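Esterase (Xanthomonas oryzae pv. oryzae, PDB 3H2J) probably hydrolyses carboxylic ester bonds, as a member of the alpha/beta-hydrolase superfamily related to secretory lipases. Local coordinates at residues 79-84 and 119-124; 143-148 and 182-187; 246-251 and 311-316. All blocks are in the same frame, centred on the assembly; numbering follows the deposited sequence.

The three contacts follow one another along the chain and lead from the core of the alpha/beta-hydrolase fold to its helical insertion. Contact 1 pairs two central strands, and contact 2 crosses two of the helices. Their centres lie 12 Å apart, and they touch where Ser123 CB comes 3.5 Å from Ala147 O. Contact 1 touches the probable nucleophile elbow at Ser176 through Trp84, and Glu144 of contact 2 lies near it without touching. Contact 3 belongs to the insertion. Its nearest atoms are about 5 Å from contact 2 and about 17 Å from contact 1, with contacts 1 and 3 on opposite sides of the chain's centre.

Contact 1 (79-84 and 119-124); sequences YPLLGW and VVVGSD
Leu81, Leu82 and Trp84 meet Val119, Val120 and Val121 where strands 79-85 and 119-123 run parallel in the central sheet of an alpha/beta-hydrolase fold. The connection between them passes through helices 96-102 and 108-114, a beta-alpha-beta crossover, and the axes of the short segments cross at 28°, the usual twist of a sheet.

Four backbone hydrogen bonds join the strands. Val119 N gives to Pro80 O at 3.2 Å, and Val119 O accepts from Leu82 N at 2.8 Å. Val121 repeats the pattern, its N binding Leu82 O at 2.9 Å and its O receiving Trp84 N at a short 2.6 Å. Proline suits its place because only its carbonyl is called upon here. The other edge of strand 79-85 is taken by strand 169-175, which Leu81 and Gly83 bind through their backbones.

Apolar side chains fill both faces. Leu81 and Val121 lie on the face covered by helix 141-161. Leu81 CG is anti to the backbone N (chi1 -179°), and from there CD1 reaches Val119 CG1 at 3.7 Å. Val121 turns CG1 between its own N and carbonyl carbon (chi1 55°), over the bare CA of Gly83. On the reverse face Val120 CG1 packs against Trp84 CB, while the indole leads away toward Ser173 and Tyr175. Branched valines suit such extended backbone, shielding its bonds with methyls. At the start, Val119 CG2 presses on Tyr79 CB, whose phenol OH is bonded to Cys75 O.

Beyond Trp84 N, two waters bridge the strands. Trp84 O accepts from both: one donates also to Ser123 O at 2.7 Å, and the other accepts from Ser123 N at 3.0 Å.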
ATOM      1  N   TYR A  79     -21.843   9.529  -1.045  1.00 22.29           N
ATOM      2  CA  TYR A  79     -20.549   9.142  -1.590  1.00 20.76           C
ATOM      3  C   TYR A  79     -20.093   7.735  -1.256  1.00 18.87           C
ATOM      4  O   TYR A  79     -20.414   7.195  -0.197  1.00 16.89           O
ATOM      5  CB  TYR A  79     -19.453  10.087  -1.086  1.00 21.54           C
ATOM      6  CG  TYR A  79     -19.726  11.557  -1.276  1.00 21.16           C
ATOM      7  CD1 TYR A  79     -19.713  12.134  -2.545  1.00 22.93           C
ATOM      8  CD2 TYR A  79     -20.001  12.375  -0.182  1.00 21.90           C
ATOM      9  CE1 TYR A  79     -19.968  13.496  -2.720  1.00 22.39           C
ATOM     10  CE2 TYR A  79     -20.259  13.733  -0.343  1.00 22.70           C
ATOM     11  CZ  TYR A  79     -20.242  14.286  -1.614  1.00 22.56           C
ATOM     12  OH  TYR A  79     -20.511  15.626  -1.774  1.00 25.21           O
ATOM     13  N   PRO A  80     -19.343   7.113  -2.178  1.00 18.61           N
ATOM     14  CA  PRO A  80     -18.829   5.767  -1.929  1.00 16.26           C
ATOM     15  C   PRO A  80     -17.602   6.021  -1.047  1.00 15.94           C
ATOM     16  O   PRO A  80     -16.993   7.097  -1.135  1.00 16.28           O
ATOM     17  CB  PRO A  80     -18.452   5.276  -3.326  1.00 16.94           C
ATOM     18  CG  PRO A  80     -18.053   6.537  -4.030  1.00 17.95           C
ATOM     19  CD  PRO A  80     -19.138   7.501  -3.588  1.00 19.18           C
ATOM     20  N   LEU A  81     -17.256   5.063  -0.190  1.00 16.16           N
ATOM     21  CA  LEU A  81     -16.104   5.200   0.699  1.00 16.98           C
ATOM     22  C   LEU A  81     -14.962   4.364   0.131  1.00 17.37           C
ATOM     23  O   LEU A  81     -15.081   3.152   0.001  1.00 16.90           O
ATOM     24  CB  LEU A  81     -16.457   4.705   2.103  1.00 17.91           C
ATOM     25  CG  LEU A  81     -15.369   4.804   3.177  1.00 21.64           C
ATOM     26  CD1 LEU A  81     -15.030   6.267   3.425  1.00 20.78           C
ATOM     27  CD2 LEU A  81     -15.856   4.146   4.464  1.00 23.09           C
ATOM     28  N   LEU A  82     -13.860   5.014  -0.215  1.00 16.07           N
ATOM     29  CA  LEU A  82     -12.725   4.300  -0.786  1.00 16.96           C
ATOM     30  C   LEU A  82     -11.535   4.233   0.153  1.00 15.26           C
ATOM     31  O   LEU A  82     -10.902   5.250   0.436  1.00 14.89           O
ATOM     32  CB  LEU A  82     -12.294   4.967  -2.096  1.00 18.81           C
ATOM     33  CG  LEU A  82     -10.981   4.477  -2.723  1.00 20.24           C
ATOM     34  CD1 LEU A  82     -11.144   3.056  -3.231  1.00 20.42           C
ATOM     35  CD2 LEU A  82     -10.594   5.403  -3.864  1.00 22.75           C
ATOM     36  N   GLY A  83     -11.238   3.027   0.631  1.00 14.66           N
ATOM     37  CA  GLY A  83     -10.097   2.830   1.504  1.00 14.84           C
ATOM     38  C   GLY A  83      -8.856   2.771   0.630  1.00 14.61           C
ATOM     39  O   GLY A  83      -8.842   2.062  -0.378  1.00 14.42           O
ATOM     40  N   TRP A  84      -7.819   3.512   1.007  1.00 14.04           N
ATOM     41  CA  TRP A  84      -6.584   3.560   0.220  1.00 13.97           C
ATOM     42  C   TRP A  84      -5.341   3.090   0.964  1.00 14.60           C
ATOM     43  O   TRP A  84      -5.176   3.364   2.152  1.00 14.91           O
ATOM     44  CB  TRP A  84      -6.346   4.988  -0.275  1.00 14.58           C
ATOM     45  CG  TRP A  84      -5.037   5.165  -0.998  1.00 12.72           C
ATOM     46  CD1 TRP A  84      -3.881   5.687  -0.495  1.00 11.96           C
ATOM     47  CD2 TRP A  84      -4.763   4.818  -2.362  1.00 12.96           C
ATOM     48  NE1 TRP A  84      -2.901   5.693  -1.465  1.00 14.10           N
ATOM     49  CE2 TRP A  84      -3.418   5.164  -2.621  1.00 13.14           C
ATOM     50  CE3 TRP A  84      -5.530   4.249  -3.391  1.00 12.91           C
ATOM     51  CZ2 TRP A  84      -2.818   4.960  -3.870  1.00 14.62           C
ATOM     52  CZ3 TRP A  84      -4.931   4.044  -4.637  1.00 13.65           C
ATOM     53  CH2 TRP A  84      -3.589   4.401  -4.863  1.00 14.79           C
ATOM     54  N   VAL A 119     -14.987   9.591  -1.508  1.00 15.14           N
ATOM     55  CA  VAL A 119     -14.465   9.960  -0.200  1.00 14.28           C
ATOM     56  C   VAL A 119     -13.285   8.993  -0.088  1.00 16.04           C
ATOM     57  O   VAL A 119     -13.460   7.782  -0.237  1.00 16.00           O
ATOM     58  CB  VAL A 119     -15.483   9.669   0.931  1.00 14.79           C
ATOM     59  CG1 VAL A 119     -14.816   9.822   2.300  1.00 13.46           C
ATOM     60  CG2 VAL A 119     -16.665  10.614   0.820  1.00 14.88           C
ATOM     61  N   VAL A 120     -12.085   9.518   0.134  1.00 14.43           N
ATOM     62  CA  VAL A 120     -10.905   8.667   0.235  1.00 15.00           C
ATOM     63  C   VAL A 120     -10.361   8.647   1.657  1.00 16.08           C
ATOM     64  O   VAL A 120     -10.210   9.689   2.287  1.00 16.12           O
ATOM     65  CB  VAL A 120      -9.776   9.146  -0.722  1.00 14.97           C
ATOM     66  CG1 VAL A 120      -8.606   8.163  -0.689  1.00 16.22           C
ATOM     67  CG2 VAL A 120     -10.310   9.274  -2.142  1.00 14.67           C
ATOM     68  N   VAL A 121     -10.086   7.447   2.159  1.00 15.49           N
ATOM     69  CA  VAL A 121      -9.530   7.283   3.493  1.00 17.00           C
ATOM     70  C   VAL A 121      -8.298   6.396   3.413  1.00 16.87           C
ATOM     71  O   VAL A 121      -8.333   5.322   2.820  1.00 17.23           O
ATOM     72  CB  VAL A 121     -10.539   6.642   4.471  1.00 17.66           C
ATOM     73  CG1 VAL A 121     -11.047   5.325   3.913  1.00 20.97           C
ATOM     74  CG2 VAL A 121      -9.874   6.417   5.828  1.00 16.14           C
ATOM     75  N   GLY A 122      -7.204   6.862   4.005  1.00 16.73           N
ATOM     76  CA  GLY A 122      -5.979   6.090   4.005  1.00 16.92           C
ATOM     77  C   GLY A 122      -5.314   6.148   5.364  1.00 17.40           C
ATOM     78  O   GLY A 122      -5.252   7.208   5.977  1.00 17.15           O
ATOM     79  N   SER A 123      -4.840   5.007   5.849  1.00 16.45           N
ATOM     80  CA  SER A 123      -4.150   4.949   7.129  1.00 15.58           C
ATOM     81  C   SER A 123      -2.667   5.150   6.846  1.00 15.89           C
ATOM     82  O   SER A 123      -2.184   4.760   5.787  1.00 15.09           O
ATOM     83  CB  SER A 123      -4.361   3.585   7.785  1.00 15.90           C
ATOM     84  OG  SER A 123      -3.498   3.410   8.889  1.00 13.20           O
ATOM     85  N   ASP A 124      -1.946   5.778   7.770  1.00 15.10           N
ATOM     86  CA  ASP A 124      -0.512   5.958   7.567  1.00 14.80           C
ATOM     87  C   ASP A 124       0.187   4.649   7.920  1.00 13.77           C
ATOM     88  O   ASP A 124       1.369   4.471   7.632  1.00 13.47           O
ATOM     89  CB  ASP A 124       0.027   7.093   8.444  1.00 15.52           C
ATOM     90  CG  ASP A 124      -0.329   8.464   7.902  1.00 18.25           C
ATOM     91  OD1 ASP A 124      -0.125   8.690   6.690  1.00 20.73           O
ATOM     92  OD2 ASP A 124      -0.803   9.318   8.681  1.00 17.14           O
TER
HETATM   93  O   HOH W   1      -2.825   4.450   3.135  1.00 13.80           O
HETATM   94  O   HOH W   2      -4.867   2.354   4.508  1.00 15.69           O

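Contact 2 (143-148 and 182-187); sequences SEASAT and AMATQR
The helix that follows the probable nucleophile elbow, 177-192, is crossed by helix 141-161 of the same alpha/beta-hydrolase core, and Ala145 and Thr148 meet Ala184 and Thr185 at the crossing. The axes of the short segments approach to 8.0 Å at an angle of 76°, a closeness that small side chains permit. Ala145 sets its methyl over the other backbone, with CB 3.8 Å from Thr185 CA and 3.9 Å from Ala184 O.

Thr185 is the centre of the patch. Its OG1 lies 3.5 Å from Ala145 CA and 3.6 Å from Thr148 CB, while the CG2 methyls of the two threonines meet at 3.9 Å. Beside them the carboxylate end of Glu144 passes the methyl of Ala184 on its way to His180 and Thr181.

Both hydroxyls turn back to their own helices. Thr148 OG1, anti to its carbonyl carbon (chi1 -62°), donates to Glu144 O at 2.8 Å, opposite in face to the bond from Thr148 N; Thr185 OG1 is bonded to Thr181 O. With these buried groups satisfied locally, segments 143-148 and 182-187 meet by van der Waals contact, with no hydrogen bond between them.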
ATOM      1  N   SER A 143      -1.925  -6.559   9.991  1.00 13.20           N
ATOM      2  CA  SER A 143      -1.962  -5.196  10.521  1.00 15.40           C
ATOM      3  C   SER A 143      -2.140  -4.150   9.428  1.00 15.66           C
ATOM      4  O   SER A 143      -2.534  -3.019   9.706  1.00 17.14           O
ATOM      5  CB  SER A 143      -0.708  -4.902  11.362  1.00 14.82           C
ATOM      6  OG  SER A 143       0.490  -5.079  10.630  1.00 16.26           O
ATOM      7  N   GLU A 144      -1.841  -4.514   8.184  1.00 16.14           N
ATOM      8  CA  GLU A 144      -2.052  -3.581   7.089  1.00 15.58           C
ATOM      9  C   GLU A 144      -3.564  -3.462   6.981  1.00 15.68           C
ATOM     10  O   GLU A 144      -4.118  -2.373   6.816  1.00 14.25           O
ATOM     11  CB  GLU A 144      -1.482  -4.127   5.785  1.00 17.21           C
ATOM     12  CG  GLU A 144       0.003  -3.853   5.594  1.00 15.66           C
ATOM     13  CD  GLU A 144       0.524  -4.429   4.302  1.00 16.25           C
ATOM     14  OE1 GLU A 144       1.666  -4.107   3.920  1.00 14.43           O
ATOM     15  OE2 GLU A 144      -0.215  -5.214   3.672  1.00 15.49           O
ATOM     16  N   ALA A 145      -4.221  -4.608   7.100  1.00 16.55           N
ATOM     17  CA  ALA A 145      -5.669  -4.684   7.026  1.00 15.65           C
ATOM     18  C   ALA A 145      -6.322  -4.045   8.247  1.00 14.97           C
ATOM     19  O   ALA A 145      -7.246  -3.243   8.112  1.00 16.70           O
ATOM     20  CB  ALA A 145      -6.105  -6.139   6.904  1.00 14.93           C
ATOM     21  N   SER A 146      -5.846  -4.399   9.436  1.00 15.50           N
ATOM     22  CA  SER A 146      -6.431  -3.851  10.659  1.00 16.23           C
ATOM     23  C   SER A 146      -6.305  -2.329  10.726  1.00 15.26           C
ATOM     24  O   SER A 146      -7.247  -1.639  11.108  1.00 13.82           O
ATOM     25  CB  SER A 146      -5.796  -4.503  11.904  1.00 17.69           C
ATOM     26  OG  SER A 146      -4.419  -4.204  12.036  1.00 18.43           O
ATOM     27  N   ALA A 147      -5.145  -1.803  10.339  1.00 14.34           N
ATOM     28  CA  ALA A 147      -4.933  -0.363  10.363  1.00 13.51           C
ATOM     29  C   ALA A 147      -5.851   0.337   9.357  1.00 15.11           C
ATOM     30  O   ALA A 147      -6.369   1.420   9.629  1.00 14.03           O
ATOM     31  CB  ALA A 147      -3.478  -0.045  10.055  1.00 16.27           C
ATOM     32  N   THR A 148      -6.051  -0.288   8.198  1.00 13.14           N
ATOM     33  CA  THR A 148      -6.900   0.287   7.161  1.00 14.64           C
ATOM     34  C   THR A 148      -8.371   0.257   7.579  1.00 14.32           C
ATOM     35  O   THR A 148      -9.087   1.258   7.461  1.00 14.49           O
ATOM     36  CB  THR A 148      -6.716  -0.470   5.821  1.00 14.85           C
ATOM     37  OG1 THR A 148      -5.354  -0.344   5.389  1.00 15.10           O
ATOM     38  CG2 THR A 148      -7.639   0.096   4.747  1.00 13.95           C
ATOM     39  N   ALA A 182      -4.266  -3.277   0.138  1.00 15.77           N
ATOM     40  CA  ALA A 182      -5.623  -3.206  -0.395  1.00 14.43           C
ATOM     41  C   ALA A 182      -6.210  -4.613  -0.476  1.00 13.94           C
ATOM     42  O   ALA A 182      -7.333  -4.845  -0.037  1.00 13.11           O
ATOM     43  CB  ALA A 182      -5.626  -2.551  -1.782  1.00 13.91           C
ATOM     44  N   MET A 183      -5.443  -5.551  -1.030  1.00 14.09           N
ATOM     45  CA  MET A 183      -5.904  -6.931  -1.154  1.00 13.31           C
ATOM     46  C   MET A 183      -6.022  -7.607   0.209  1.00 13.30           C
ATOM     47  O   MET A 183      -6.952  -8.375   0.452  1.00 12.62           O
ATOM     48  CB  MET A 183      -4.959  -7.743  -2.046  1.00 14.68           C
ATOM     49  CG  MET A 183      -5.505  -9.126  -2.380  1.00 14.53           C
ATOM     50  SD  MET A 183      -4.463 -10.068  -3.512  1.00 16.70           S
ATOM     51  CE  MET A 183      -4.960  -9.375  -5.081  1.00 13.93           C
ATOM     52  N   ALA A 184      -5.073  -7.330   1.094  1.00 11.84           N
ATOM     53  CA  ALA A 184      -5.109  -7.905   2.434  1.00 13.47           C
ATOM     54  C   ALA A 184      -6.394  -7.442   3.127  1.00 13.84           C
ATOM     55  O   ALA A 184      -7.078  -8.230   3.780  1.00 13.16           O
ATOM     56  CB  ALA A 184      -3.889  -7.463   3.233  1.00 11.86           C
ATOM     57  N   THR A 185      -6.718  -6.163   2.962  1.00 13.40           N
ATOM     58  CA  THR A 185      -7.918  -5.586   3.567  1.00 15.45           C
ATOM     59  C   THR A 185      -9.169  -6.204   2.952  1.00 15.93           C
ATOM     60  O   THR A 185     -10.131  -6.509   3.660  1.00 15.36           O
ATOM     61  CB  THR A 185      -7.958  -4.053   3.372  1.00 16.55           C
ATOM     62  OG1 THR A 185      -6.755  -3.475   3.895  1.00 15.09           O
ATOM     63  CG2 THR A 185      -9.155  -3.452   4.100  1.00 16.56           C
ATOM     64  N   GLN A 186      -9.153  -6.382   1.631  1.00 15.83           N
ATOM     65  CA  GLN A 186     -10.273  -6.995   0.931  1.00 16.54           C
ATOM     66  C   GLN A 186     -10.516  -8.393   1.494  1.00 16.40           C
ATOM     67  O   GLN A 186     -11.649  -8.743   1.837  1.00 15.54           O
ATOM     68  CB  GLN A 186      -9.989  -7.102  -0.573  1.00 13.98           C
ATOM     69  CG  GLN A 186     -11.106  -7.811  -1.350  1.00 15.11           C
ATOM     70  CD  GLN A 186     -10.766  -8.044  -2.814  1.00 15.02           C
ATOM     71  OE1 GLN A 186      -9.720  -7.615  -3.300  1.00 15.89           O
ATOM     72  NE2 GLN A 186     -11.658  -8.727  -3.527  1.00 14.64           N
ATOM     73  N   ARG A 187      -9.456  -9.195   1.588  1.00 17.65           N
ATOM     74  CA  ARG A 187      -9.591 -10.557   2.108  1.00 15.77           C
ATOM     75  C   ARG A 187     -10.196 -10.582   3.510  1.00 16.05           C
ATOM     76  O   ARG A 187     -11.105 -11.369   3.789  1.00 14.83           O
ATOM     77  CB  ARG A 187      -8.237 -11.274   2.126  1.00 17.53           C
ATOM     78  CG  ARG A 187      -8.342 -12.755   2.507  1.00 19.90           C
ATOM     79  CD  ARG A 187      -6.980 -13.425   2.580  1.00 22.03           C
ATOM     80  NE  ARG A 187      -6.115 -12.790   3.570  1.00 24.55           N
ATOM     81  CZ  ARG A 187      -4.851 -13.135   3.794  1.00 25.15           C
ATOM     82  NH1 ARG A 187      -4.298 -14.121   3.094  1.00 26.30           N
ATOM     83  NH2 ARG A 187      -4.139 -12.493   4.712  1.00 22.13           N
TER

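Contact 3 (246-251 and 311-316); sequences YKNIYL and RQDLAR
Tyr246 and Asn248 close on Asp313 within the helical insertion between strands 198-205 and 328-332, the place where many alpha/beta-hydrolases carry a cap. Tyr246 ends helix 231-246, Lys247 leaves it with positive phi, and the chain that follows turns toward helix 309-316. Gln243 OE1, in the preceding helix, accepts from the backbone N of both Ile249 and Tyr250.

The tight part gathers round the buried carboxylate of Asp313. The phenol ring of Tyr246 and the carboxylate lie alongside one another, pointing opposite ways, with planes 24° apart, and Tyr246 CD1 comes 3.4 Å from Asp313 CG. The side chains of Asn248 and Asp313 point at each other from opposite directions. Asn248 CG stands between the backbone N and the carbonyl carbon (chi1 65°), and this rotation presents the amide to the acid. Asn248 ND2 donates to the syn side of Asp313 OD1 at 3.0 Å, from 24° out of the carboxylate plane, and Asn248 OD1 lies 2.7 Å from Asp313 OD2. Asparagine suits the place in that the amide can supply an N-H to this buried carboxylate. Met242 of helix 231-246 also packs against Asp313, and Asn317 ND2 binds both Asp313 O and Tyr246 OH, linking the ring to the backbone of segment 311-316.

Toward solvent the packing is looser. Arg316 is exposed, and its extended chain runs past the tyrosine, a long aliphatic stem with a charged end that water can reach. Its guanidinium stands almost perpendicular to the ring, and Arg316 NH1 lies 3.5 Å from both Tyr246 CD2 and Tyr246 CE2.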
ATOM      1  N   TYR A 246       7.629 -11.104  13.776  1.00 17.01           N
ATOM      2  CA  TYR A 246       7.696 -12.515  14.149  1.00 18.81           C
ATOM      3  C   TYR A 246       8.858 -12.925  15.058  1.00 19.10           C
ATOM      4  O   TYR A 246       8.808 -13.984  15.684  1.00 19.08           O
ATOM      5  CB  TYR A 246       7.695 -13.381  12.884  1.00 17.44           C
ATOM      6  CG  TYR A 246       6.450 -13.195  12.046  1.00 16.61           C
ATOM      7  CD1 TYR A 246       6.463 -12.396  10.905  1.00 17.81           C
ATOM      8  CD2 TYR A 246       5.247 -13.792  12.417  1.00 18.60           C
ATOM      9  CE1 TYR A 246       5.302 -12.197  10.147  1.00 16.79           C
ATOM     10  CE2 TYR A 246       4.079 -13.597  11.672  1.00 18.06           C
ATOM     11  CZ  TYR A 246       4.115 -12.799  10.537  1.00 18.33           C
ATOM     12  OH  TYR A 246       2.966 -12.614   9.797  1.00 14.81           O
ATOM     13  N   LYS A 247       9.896 -12.095  15.119  1.00 20.91           N
ATOM     14  CA  LYS A 247      11.060 -12.352  15.966  1.00 21.77           C
ATOM     15  C   LYS A 247      11.625 -13.755  15.800  1.00 21.17           C
ATOM     16  O   LYS A 247      12.042 -14.393  16.771  1.00 20.11           O
ATOM     17  CB  LYS A 247      10.682 -12.103  17.429  1.00 24.30           C
ATOM     18  CG  LYS A 247      10.336 -10.647  17.709  1.00 29.43           C
ATOM     19  CD  LYS A 247       9.803 -10.438  19.113  1.00 31.67           C
ATOM     20  CE  LYS A 247       9.849  -8.962  19.494  1.00 33.06           C
ATOM     21  NZ  LYS A 247       9.227  -8.090  18.465  1.00 33.90           N
ATOM     22  N   ASN A 248      11.669 -14.221  14.559  1.00 20.30           N
ATOM     23  CA  ASN A 248      12.154 -15.561  14.276  1.00 19.63           C
ATOM     24  C   ASN A 248      13.261 -15.620  13.230  1.00 19.44           C
ATOM     25  O   ASN A 248      13.661 -16.709  12.817  1.00 18.37           O
ATOM     26  CB  ASN A 248      10.974 -16.427  13.825  1.00 20.15           C
ATOM     27  CG  ASN A 248      10.376 -15.955  12.510  1.00 18.90           C
ATOM     28  OD1 ASN A 248      10.414 -14.771  12.192  1.00 16.79           O
ATOM     29  ND2 ASN A 248       9.811 -16.882  11.746  1.00 19.94           N
ATOM     30  N   ILE A 249      13.768 -14.464  12.811  1.00 18.90           N
ATOM     31  CA  ILE A 249      14.816 -14.432  11.792  1.00 19.48           C
ATOM     32  C   ILE A 249      16.242 -14.406  12.331  1.00 20.26           C
ATOM     33  O   ILE A 249      17.086 -15.174  11.870  1.00 19.29           O
ATOM     34  CB  ILE A 249      14.643 -13.222  10.836  1.00 21.95           C
ATOM     35  CG1 ILE A 249      13.285 -13.288  10.138  1.00 22.84           C
ATOM     36  CG2 ILE A 249      15.748 -13.213   9.782  1.00 20.91           C
ATOM     37  CD1 ILE A 249      12.135 -12.884  11.017  1.00 30.86           C
ATOM     38  N   TYR A 250      16.517 -13.530  13.293  1.00 19.15           N
ATOM     39  CA  TYR A 250      17.867 -13.434  13.849  1.00 19.19           C
ATOM     40  C   TYR A 250      17.898 -12.926  15.286  1.00 19.69           C
ATOM     41  O   TYR A 250      16.941 -12.316  15.758  1.00 17.91           O
ATOM     42  CB  TYR A 250      18.730 -12.516  12.970  1.00 18.52           C
ATOM     43  CG  TYR A 250      18.186 -11.109  12.771  1.00 19.39           C
ATOM     44  CD1 TYR A 250      18.207 -10.168  13.806  1.00 18.85           C
ATOM     45  CD2 TYR A 250      17.660 -10.715  11.536  1.00 21.15           C
ATOM     46  CE1 TYR A 250      17.721  -8.870  13.616  1.00 20.09           C
ATOM     47  CE2 TYR A 250      17.173  -9.423  11.335  1.00 20.58           C
ATOM     48  CZ  TYR A 250      17.206  -8.506  12.376  1.00 22.20           C
ATOM     49  OH  TYR A 250      16.727  -7.228  12.166  1.00 22.27           O
ATOM     50  N   LEU A 251      19.002 -13.196  15.979  1.00 19.11           N
ATOM     51  CA  LEU A 251      19.176 -12.737  17.352  1.00 21.14           C
ATOM     52  C   LEU A 251      19.811 -11.355  17.283  1.00 21.04           C
ATOM     53  O   LEU A 251      19.630 -10.527  18.172  1.00 20.52           O
ATOM     54  CB  LEU A 251      20.063 -13.702  18.145  1.00 21.91           C
ATOM     55  CG  LEU A 251      19.438 -15.075  18.420  1.00 23.11           C
ATOM     56  CD1 LEU A 251      20.376 -15.897  19.286  1.00 23.30           C
ATOM     57  CD2 LEU A 251      18.094 -14.902  19.114  1.00 24.26           C
ATOM     58  N   ARG A 311      11.649 -16.504   4.834  1.00 18.76           N
ATOM     59  CA  ARG A 311      10.817 -17.052   3.786  1.00 19.61           C
ATOM     60  C   ARG A 311       9.448 -17.459   4.347  1.00 17.60           C
ATOM     61  O   ARG A 311       8.414 -17.208   3.732  1.00 18.62           O
ATOM     62  CB  ARG A 311      11.513 -18.252   3.163  1.00 21.80           C
ATOM     63  CG  ARG A 311      10.739 -18.848   2.045  1.00 25.61           C
ATOM     64  CD  ARG A 311      11.673 -19.320   0.975  1.00 26.47           C
ATOM     65  NE  ARG A 311      10.937 -20.041  -0.042  1.00 24.56           N
ATOM     66  CZ  ARG A 311      11.490 -20.919  -0.860  1.00 24.63           C
ATOM     67  NH1 ARG A 311      12.789 -21.169  -0.767  1.00 24.37           N
ATOM     68  NH2 ARG A 311      10.741 -21.557  -1.743  1.00 24.05           N
ATOM     69  N   GLN A 312       9.449 -18.087   5.516  1.00 18.00           N
ATOM     70  CA  GLN A 312       8.202 -18.500   6.147  1.00 18.69           C
ATOM     71  C   GLN A 312       7.344 -17.276   6.473  1.00 18.29           C
ATOM     72  O   GLN A 312       6.117 -17.314   6.358  1.00 16.37           O
ATOM     73  CB  GLN A 312       8.500 -19.281   7.430  1.00 22.62           C
ATOM     74  CG  GLN A 312       9.300 -20.542   7.189  1.00 29.52           C
ATOM     75  CD  GLN A 312       8.577 -21.784   7.653  1.00 34.75           C
ATOM     76  OE1 GLN A 312       8.453 -22.035   8.852  1.00 36.56           O
ATOM     77  NE2 GLN A 312       8.082 -22.570   6.700  1.00 38.10           N
ATOM     78  N   ASP A 313       7.993 -16.189   6.878  1.00 16.88           N
ATOM     79  CA  ASP A 313       7.262 -14.967   7.214  1.00 16.51           C
ATOM     80  C   ASP A 313       6.628 -14.354   5.966  1.00 15.50           C
ATOM     81  O   ASP A 313       5.532 -13.785   6.020  1.00 14.41           O
ATOM     82  CB  ASP A 313       8.195 -13.954   7.887  1.00 15.11           C
ATOM     83  CG  ASP A 313       8.686 -14.423   9.245  1.00 15.90           C
ATOM     84  OD1 ASP A 313       8.071 -15.348   9.815  1.00 15.86           O
ATOM     85  OD2 ASP A 313       9.679 -13.859   9.756  1.00 16.91           O
ATOM     86  N   LEU A 314       7.320 -14.469   4.839  1.00 16.54           N
ATOM     87  CA  LEU A 314       6.793 -13.942   3.591  1.00 16.29           C
ATOM     88  C   LEU A 314       5.619 -14.804   3.156  1.00 15.73           C
ATOM     89  O   LEU A 314       4.606 -14.297   2.678  1.00 14.88           O
ATOM     90  CB  LEU A 314       7.863 -13.962   2.500  1.00 14.77           C
ATOM     91  CG  LEU A 314       9.060 -13.030   2.674  1.00 15.76           C
ATOM     92  CD1 LEU A 314      10.036 -13.262   1.523  1.00 16.14           C
ATOM     93  CD2 LEU A 314       8.589 -11.581   2.703  1.00 14.14           C
ATOM     94  N   ALA A 315       5.760 -16.112   3.334  1.00 16.47           N
ATOM     95  CA  ALA A 315       4.711 -17.049   2.952  1.00 16.44           C
ATOM     96  C   ALA A 315       3.418 -16.775   3.722  1.00 17.68           C
ATOM     97  O   ALA A 315       2.325 -16.857   3.160  1.00 17.94           O
ATOM     98  CB  ALA A 315       5.180 -18.486   3.199  1.00 18.45           C
ATOM     99  N   ARG A 316       3.542 -16.452   5.006  1.00 19.36           N
ATOM    100  CA  ARG A 316       2.363 -16.169   5.823  1.00 19.85           C
ATOM    101  C   ARG A 316       1.666 -14.917   5.321  1.00 19.20           C
ATOM    102  O   ARG A 316       0.490 -14.689   5.605  1.00 19.66           O
ATOM    103  CB  ARG A 316       2.743 -15.976   7.295  1.00 23.32           C
ATOM    104  CG  ARG A 316       3.299 -17.218   7.976  1.00 27.76           C
ATOM    105  CD  ARG A 316       3.512 -16.971   9.464  1.00 33.47           C
ATOM    106  NE  ARG A 316       4.333 -18.009  10.080  1.00 36.29           N
ATOM    107  CZ  ARG A 316       4.654 -18.047  11.370  1.00 40.42           C
ATOM    108  NH1 ARG A 316       4.223 -17.102  12.196  1.00 41.49           N
ATOM    109  NH2 ARG A 316       5.419 -19.028  11.836  1.00 41.62           N
TER